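PDB 2PY5: DNA polymerase from Bacillus phage phi29, which copies the viral DNA from a protein primer by processive strand displacement and proofreads it with a 3'-5' exonuclease. Local coordinates for residues G391-V403 with R415-M429. The protein carries 2 engineered substitutions. Numbering follows the deposited sequence.
Sequences GKFASNPDVTGKV and RLGEEETKDPVYTPM. With EDO (1,2-ethanediol), chain O; nucleotides of chain C.
Phe393 O is gripped by two donors: Tyr426 N, in the carbonyl plane on a lone pair at 2.9 Å, and a water. That water also binds Ser395 O, Val425 N and Thr427 OG1, so it ties both segments together. Thr427 OG1 has a further partner in Asp219 of helix 216-223. Beside this, Met429 CG sits over the centre of the Phe393 ring, 3.9 Å from its centroid. Met429 SD lies farther above the same ring, a Met-aromatic contact. Val425 turns its CG2 to Lys392 O.

In the middle, Lys422 N bonds to Pro397 O at 2.8 Å, and Val399 N to Glu420 O. Thr400 OG1 has one partner in each segment. Thr400 OG1 takes the N-H of Glu420 at 3.1 Å, nearly straight at 165°, and donates to the syn lone pair of Asp398 OD2 at 2.7 Å. Its chi1 of -55° puts OG1 beside the backbone N, which bonds to the same oxygen in an Asx turn.

At the far end, Gly417 N reaches Gly401 O. Val403 and Arg415 exchange two backbone bonds, and Val403 CG1 lies over one face of the Arg415 guanidinium, toward its rim.

Lys392 NZ grips OP2 of DC4 of chain C, and Lys422 NZ bonds to N7 of DA3 of chain C at 3.0 Å. Residues 398-403 and 415-420 are the paired arms at the base of the TPR2 beta hairpin of this protein-primed B-family polymerase, beside the bound single strand.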
loop_
_atom_site.group_PDB
_atom_site.type_symbol
_atom_site.label_atom_id
_atom_site.label_comp_id
_atom_site.label_asym_id
_atom_site.label_seq_id
_atom_site.Cartn_x
_atom_site.Cartn_y
_atom_site.Cartn_z
ATOM N N GLY F 391 4.534 6.564 -6.252
ATOM C CA GLY F 391 5.016 6.539 -4.886
ATOM C C GLY F 391 6.527 6.534 -4.767
ATOM O O GLY F 391 7.080 6.968 -3.765
ATOM N N LYS F 392 7.210 6.008 -5.776
ATOM C CA LYS F 392 8.672 5.936 -5.746
ATOM C C LYS F 392 9.332 7.316 -5.844
ATOM O O LYS F 392 10.448 7.507 -5.391
ATOM C CB LYS F 392 9.166 5.031 -6.860
ATOM C CG LYS F 392 8.901 3.552 -6.587
ATOM C CD LYS F 392 9.834 2.936 -5.560
ATOM C CE LYS F 392 11.257 2.690 -6.094
ATOM N NZ LYS F 392 12.124 1.970 -5.107
ATOM N N PHE F 393 8.638 8.278 -6.441
ATOM C CA PHE F 393 9.241 9.607 -6.606
ATOM C C PHE F 393 9.543 10.295 -5.258
ATOM O O PHE F 393 10.516 11.033 -5.138
ATOM C CB PHE F 393 8.363 10.486 -7.497
ATOM C CG PHE F 393 8.525 10.195 -8.959
ATOM C CD1 PHE F 393 7.690 9.303 -9.615
ATOM C CD2 PHE F 393 9.549 10.784 -9.667
ATOM C CE1 PHE F 393 7.887 9.031 -10.952
ATOM C CE2 PHE F 393 9.735 10.525 -10.982
ATOM C CZ PHE F 393 8.907 9.647 -11.631
ATOM N N ALA F 394 8.702 10.048 -4.243
ATOM C CA ALA F 394 8.860 10.641 -2.937
ATOM C C ALA F 394 9.527 9.720 -1.895
ATOM O O ALA F 394 9.433 9.969 -0.712
ATOM C CB ALA F 394 7.506 11.131 -2.431
ATOM N N SER F 395 10.266 8.725 -2.368
ATOM C CA SER F 395 11.070 7.861 -1.516
ATOM C C SER F 395 11.910 8.697 -0.564
ATOM O O SER F 395 12.565 9.655 -0.986
ATOM C CB SER F 395 12.009 7.019 -2.382
ATOM O OG SER F 395 11.311 6.103 -3.200
ATOM N N ASN F 396 11.923 8.332 0.718
ATOM C CA ASN F 396 12.602 9.105 1.710
ATOM C C ASN F 396 14.091 8.781 1.664
ATOM O O ASN F 396 14.475 7.608 1.797
ATOM C CB ASN F 396 12.025 8.775 3.109
ATOM C CG ASN F 396 12.318 9.836 4.159
ATOM O OD1 ASN F 396 11.423 10.268 4.910
ATOM N ND2 ASN F 396 13.540 10.256 4.233
ATOM N N PRO F 397 14.945 9.799 1.490
ATOM C CA PRO F 397 16.388 9.558 1.413
ATOM C C PRO F 397 16.984 9.056 2.735
ATOM O O PRO F 397 18.075 8.517 2.726
ATOM C CB PRO F 397 16.951 10.923 1.022
ATOM C CG PRO F 397 15.932 11.897 1.532
ATOM C CD PRO F 397 14.623 11.237 1.340
ATOM N N ASP F 398 16.295 9.258 3.859
ATOM C CA ASP F 398 16.701 8.662 5.151
ATOM C C ASP F 398 16.332 7.183 5.184
ATOM O O ASP F 398 15.153 6.831 5.333
ATOM C CB ASP F 398 16.045 9.404 6.306
ATOM C CG ASP F 398 16.507 8.922 7.653
ATOM O OD1 ASP F 398 15.983 9.440 8.680
ATOM O OD2 ASP F 398 17.367 8.027 7.702
ATOM N N VAL F 399 17.339 6.326 5.027
ATOM C CA VAL F 399 17.128 4.888 4.992
ATOM C C VAL F 399 17.682 4.194 6.224
ATOM O O VAL F 399 17.917 2.993 6.213
ATOM C CB VAL F 399 17.670 4.236 3.696
ATOM C CG1 VAL F 399 16.781 4.655 2.519
ATOM C CG2 VAL F 399 19.125 4.585 3.425
ATOM N N THR F 400 17.853 4.968 7.296
ATOM C CA THR F 400 18.215 4.423 8.607
ATOM C C THR F 400 17.230 3.316 8.952
ATOM O O THR F 400 16.018 3.514 8.862
ATOM C CB THR F 400 18.183 5.537 9.675
ATOM O OG1 THR F 400 19.023 6.609 9.252
ATOM C CG2 THR F 400 18.651 5.020 11.061
ATOM N N GLY F 401 17.766 2.149 9.289
ATOM C CA GLY F 401 16.941 0.963 9.533
ATOM C C GLY F 401 16.883 0.515 10.970
ATOM O O GLY F 401 17.344 1.208 11.895
ATOM N N LYS F 402 16.275 -0.652 11.158
ATOM C CA LYS F 402 16.113 -1.256 12.476
ATOM C C LYS F 402 16.894 -2.582 12.497
ATOM O O LYS F 402 16.882 -3.363 11.515
ATOM C CB LYS F 402 14.614 -1.508 12.768
ATOM C CG LYS F 402 13.760 -0.254 13.065
ATOM C CD LYS F 402 13.872 0.168 14.522
ATOM C CE LYS F 402 13.340 1.573 14.776
ATOM N NZ LYS F 402 11.857 1.719 14.581
ATOM N N VAL F 403 17.615 -2.790 13.585
ATOM C CA VAL F 403 18.506 -3.926 13.749
ATOM C C VAL F 403 17.909 -4.882 14.768
ATOM O O VAL F 403 17.620 -4.485 15.896
ATOM C CB VAL F 403 19.890 -3.464 14.240
ATOM C CG1 VAL F 403 20.814 -4.644 14.506
ATOM C CG2 VAL F 403 20.503 -2.489 13.224
ATOM N N ARG F 415 16.418 -2.233 17.451
ATOM C CA ARG F 415 17.033 -0.956 17.782
ATOM C C ARG F 415 17.216 -0.173 16.498
ATOM O O ARG F 415 17.451 -0.752 15.452
ATOM C CB ARG F 415 18.385 -1.149 18.487
ATOM C CG ARG F 415 19.468 -1.869 17.693
ATOM C CD ARG F 415 20.738 -1.955 18.489
ATOM N NE ARG F 415 21.751 -2.795 17.861
ATOM C CZ ARG F 415 22.593 -2.394 16.911
ATOM N NH1 ARG F 415 22.557 -1.159 16.442
ATOM N NH2 ARG F 415 23.479 -3.250 16.424
ATOM N N LEU F 416 17.112 1.151 16.584
ATOM C CA LEU F 416 17.425 1.977 15.452
ATOM C C LEU F 416 18.914 1.855 15.166
ATOM O O LEU F 416 19.742 1.994 16.065
ATOM C CB LEU F 416 17.058 3.445 15.704
ATOM C CG LEU F 416 17.038 4.418 14.542
ATOM C CD1 LEU F 416 16.005 4.026 13.468
ATOM C CD2 LEU F 416 16.787 5.830 15.074
ATOM N N GLY F 417 19.237 1.608 13.905
ATOM C CA GLY F 417 20.606 1.428 13.478
ATOM C C GLY F 417 21.336 2.711 13.160
ATOM O O GLY F 417 20.907 3.813 13.533
ATOM N N GLU F 418 22.436 2.562 12.436
ATOM C CA GLU F 418 23.290 3.675 12.084
ATOM C C GLU F 418 22.593 4.596 11.102
ATOM O O GLU F 418 21.848 4.153 10.228
ATOM C CB GLU F 418 24.589 3.135 11.472
ATOM C CG GLU F 418 25.683 4.129 11.359
ATOM C CD GLU F 418 27.055 3.480 11.138
ATOM O OE1 GLU F 418 27.806 4.045 10.322
ATOM O OE2 GLU F 418 27.388 2.463 11.803
ATOM N N GLU F 419 22.826 5.901 11.248
ATOM C CA GLU F 419 22.257 6.848 10.325
ATOM C C GLU F 419 22.737 6.544 8.921
ATOM O O GLU F 419 23.935 6.352 8.698
ATOM C CB GLU F 419 22.658 8.273 10.688
ATOM C CG GLU F 419 22.004 8.815 11.960
ATOM C CD GLU F 419 20.518 9.068 11.807
ATOM O OE1 GLU F 419 20.132 9.851 10.908
ATOM O OE2 GLU F 419 19.725 8.506 12.594
ATOM N N GLU F 420 21.804 6.507 7.981
ATOM C CA GLU F 420 22.158 6.319 6.574
ATOM C C GLU F 420 21.223 7.109 5.683
ATOM O O GLU F 420 20.017 7.104 5.882
ATOM C CB GLU F 420 22.125 4.852 6.173
ATOM C CG GLU F 420 22.551 4.667 4.724
ATOM C CD GLU F 420 22.899 3.260 4.346
ATOM O OE1 GLU F 420 22.436 2.316 5.020
ATOM O OE2 GLU F 420 23.655 3.096 3.348
ATOM N N THR F 421 21.807 7.761 4.684
ATOM C CA THR F 421 21.040 8.423 3.654
ATOM C C THR F 421 21.456 7.952 2.281
ATOM O O THR F 421 22.566 7.441 2.084
ATOM C CB THR F 421 21.181 9.945 3.696
ATOM O OG1 THR F 421 22.563 10.303 3.615
ATOM C CG2 THR F 421 20.609 10.493 4.970
ATOM N N LYS F 422 20.521 8.107 1.352
ATOM C CA LYS F 422 20.763 7.877 -0.065
ATOM C C LYS F 422 20.178 9.030 -0.855
ATOM O O LYS F 422 19.493 9.899 -0.306
ATOM C CB LYS F 422 20.146 6.552 -0.506
ATOM C CG LYS F 422 18.625 6.465 -0.470
ATOM C CD LYS F 422 18.096 5.137 -1.030
ATOM C CE LYS F 422 18.510 4.921 -2.480
ATOM N NZ LYS F 422 17.813 3.765 -3.125
ATOM N N ASP F 423 20.424 9.038 -2.156
ATOM C CA ASP F 423 19.866 10.099 -2.985
ATOM C C ASP F 423 18.329 10.040 -3.008
ATOM O O ASP F 423 17.736 8.953 -3.138
ATOM C CB ASP F 423 20.337 9.983 -4.434
ATOM C CG ASP F 423 21.804 10.352 -4.632
ATOM O OD1 ASP F 423 22.431 10.937 -3.729
ATOM O OD2 ASP F 423 22.326 10.065 -5.736
ATOM N N PRO F 424 17.688 11.205 -2.926
ATOM C CA PRO F 424 16.276 11.283 -3.273
ATOM C C PRO F 424 16.061 10.878 -4.734
ATOM O O PRO F 424 17.010 10.818 -5.517
ATOM C CB PRO F 424 15.937 12.775 -3.117
ATOM C CG PRO F 424 17.059 13.416 -2.530
ATOM C CD PRO F 424 18.240 12.514 -2.536
ATOM N N VAL F 425 14.812 10.593 -5.066
ATOM C CA VAL F 425 14.401 10.299 -6.421
ATOM C C VAL F 425 13.961 11.659 -6.980
ATOM O O VAL F 425 14.802 12.386 -7.520
ATOM C CB VAL F 425 13.319 9.187 -6.488
ATOM C CG1 VAL F 425 12.919 8.943 -7.921
ATOM C CG2 VAL F 425 13.816 7.868 -5.814
ATOM N N TYR F 426 12.695 12.029 -6.837
ATOM C CA TYR F 426 12.257 13.403 -7.212
ATOM C C TYR F 426 10.947 13.710 -6.524
ATOM O O TYR F 426 9.855 13.586 -7.065
ATOM C CB TYR F 426 12.195 13.599 -8.743
ATOM C CG TYR F 426 12.075 15.064 -9.104
ATOM C CD1 TYR F 426 13.185 15.915 -9.026
ATOM C CD2 TYR F 426 10.867 15.618 -9.488
ATOM C CE1 TYR F 426 13.064 17.277 -9.331
ATOM C CE2 TYR F 426 10.759 16.979 -9.776
ATOM C CZ TYR F 426 11.865 17.789 -9.679
ATOM O OH TYR F 426 11.744 19.146 -9.967
ATOM N N THR F 427 11.080 14.079 -5.260
ATOM C CA THR F 427 9.930 14.238 -4.373
ATOM C C THR F 427 8.888 15.262 -4.873
ATOM O O THR F 427 7.694 15.041 -4.661
ATOM C CB THR F 427 10.404 14.531 -2.939
ATOM O OG1 THR F 427 11.349 13.514 -2.549
ATOM C CG2 THR F 427 9.228 14.547 -1.942
ATOM N N PRO F 428 9.303 16.354 -5.566
ATOM C CA PRO F 428 8.254 17.267 -6.045
ATOM C C PRO F 428 7.193 16.558 -6.913
ATOM O O PRO F 428 6.042 16.934 -6.914
ATOM C CB PRO F 428 9.039 18.277 -6.884
ATOM C CG PRO F 428 10.385 18.277 -6.259
ATOM C CD PRO F 428 10.649 16.870 -5.893
ATOM N N MET F 429 7.616 15.554 -7.693
ATOM C CA MET F 429 6.676 14.855 -8.549
ATOM C C MET F 429 5.614 14.143 -7.728
ATOM O O MET F 429 4.425 14.172 -8.064
ATOM C CB MET F 429 7.424 13.877 -9.471
ATOM C CG MET F 429 6.614 13.151 -10.487
ATOM S SD MET F 429 5.750 14.244 -11.616
ATOM C CE MET F 429 6.874 14.613 -12.946
HETATM C C1 EDO O . 21.701 -4.845 21.385
HETATM O O1 EDO O . 22.250 -4.771 20.064
HETATM C C2 EDO O . 21.442 -3.441 21.939
HETATM O O2 EDO O . 20.066 -3.237 22.303
ATOM P P DC C 4 10.544 0.008 -2.484
ATOM O OP1 DC C 4 9.191 -0.488 -2.158
ATOM O OP2 DC C 4 11.183 -0.295 -3.800
ATOM O "O5'" DC C 4 10.652 1.585 -2.325
ATOM C "C5'" DC C 4 10.061 2.197 -1.205
ATOM C "C4'" DC C 4 9.301 3.429 -1.663
ATOM O "O4'" DC C 4 8.204 3.058 -2.542
ATOM C "C3'" DC C 4 8.638 4.168 -0.516
ATOM O "O3'" DC C 4 9.574 5.038 0.062
ATOM C "C2'" DC C 4 7.519 4.904 -1.216
ATOM C "C1'" DC C 4 7.089 3.878 -2.248
ATOM N N1 DC C 4 5.942 3.056 -1.782
ATOM C C2 DC C 4 4.684 3.679 -1.684
ATOM O O2 DC C 4 4.563 4.888 -1.960
ATOM N N3 DC C 4 3.617 2.954 -1.273
ATOM C C4 DC C 4 3.767 1.664 -0.983
ATOM N N4 DC C 4 2.672 0.996 -0.589
ATOM C C5 DC C 4 5.030 1.010 -1.081
ATOM C C6 DC C 4 6.085 1.728 -1.476
ATOM P P DT C 5 9.614 5.282 1.630
ATOM O OP1 DT C 5 10.804 6.091 1.913
ATOM O OP2 DT C 5 9.481 3.944 2.301
ATOM O "O5'" DT C 5 8.298 6.105 1.919
ATOM C "C5'" DT C 5 8.155 7.374 1.287
ATOM C "C4'" DT C 5 6.756 7.872 1.540
ATOM O "O4'" DT C 5 5.792 6.929 1.023
ATOM C "C3'" DT C 5 6.437 8.024 3.020
ATOM O "O3'" DT C 5 6.506 9.390 3.309
ATOM C "C2'" DT C 5 5.028 7.480 3.215
ATOM C "C1'" DT C 5 4.732 6.710 1.935
ATOM N N1 DT C 5 4.567 5.217 2.110
ATOM C C2 DT C 5 3.292 4.714 2.239
ATOM O O2 DT C 5 2.302 5.428 2.236
ATOM N N3 DT C 5 3.228 3.348 2.370
ATOM C C4 DT C 5 4.281 2.446 2.383
ATOM O O4 DT C 5 4.117 1.233 2.505
ATOM C C5 DT C 5 5.588 3.026 2.240
ATOM C C7 DT C 5 6.812 2.149 2.240
ATOM C C6 DT C 5 5.665 4.362 2.114
ATOM P P DA C 3 15.738 -1.094 -4.671
ATOM O OP1 DA C 3 15.077 -2.109 -5.515
ATOM O OP2 DA C 3 16.133 0.263 -5.172
ATOM O "O5'" DA C 3 14.858 -0.862 -3.360
ATOM C "C5'" DA C 3 14.128 -1.940 -2.852
ATOM C "C4'" DA C 3 13.671 -1.578 -1.453
ATOM O "O4'" DA C 3 14.833 -1.427 -0.616
ATOM C "C3'" DA C 3 12.920 -0.263 -1.324
ATOM O "O3'" DA C 3 11.525 -0.519 -1.331
ATOM C "C2'" DA C 3 13.339 0.265 0.055
ATOM C "C1'" DA C 3 14.691 -0.374 0.334
ATOM N N9 DA C 3 15.896 0.422 0.092
ATOM C C8 DA C 3 16.189 1.153 -1.039
ATOM N N7 DA C 3 17.375 1.724 -1.020
ATOM C C5 DA C 3 17.899 1.332 0.202
ATOM C C6 DA C 3 19.124 1.599 0.846
ATOM N N6 DA C 3 20.084 2.361 0.308
ATOM N N1 DA C 3 19.330 1.046 2.068
ATOM C C2 DA C 3 18.367 0.284 2.606
ATOM N N3 DA C 3 17.174 -0.033 2.097
ATOM C C4 DA C 3 17.005 0.521 0.888
HETATM O O HOH W 1 12.795 11.092 -3.165
HETATM O O HOH W 2 19.979 9.821 8.108
HETATM O O HOH W 3 20.484 1.635 6.646
HETATM O O HOH W 4 20.697 1.856 9.326
#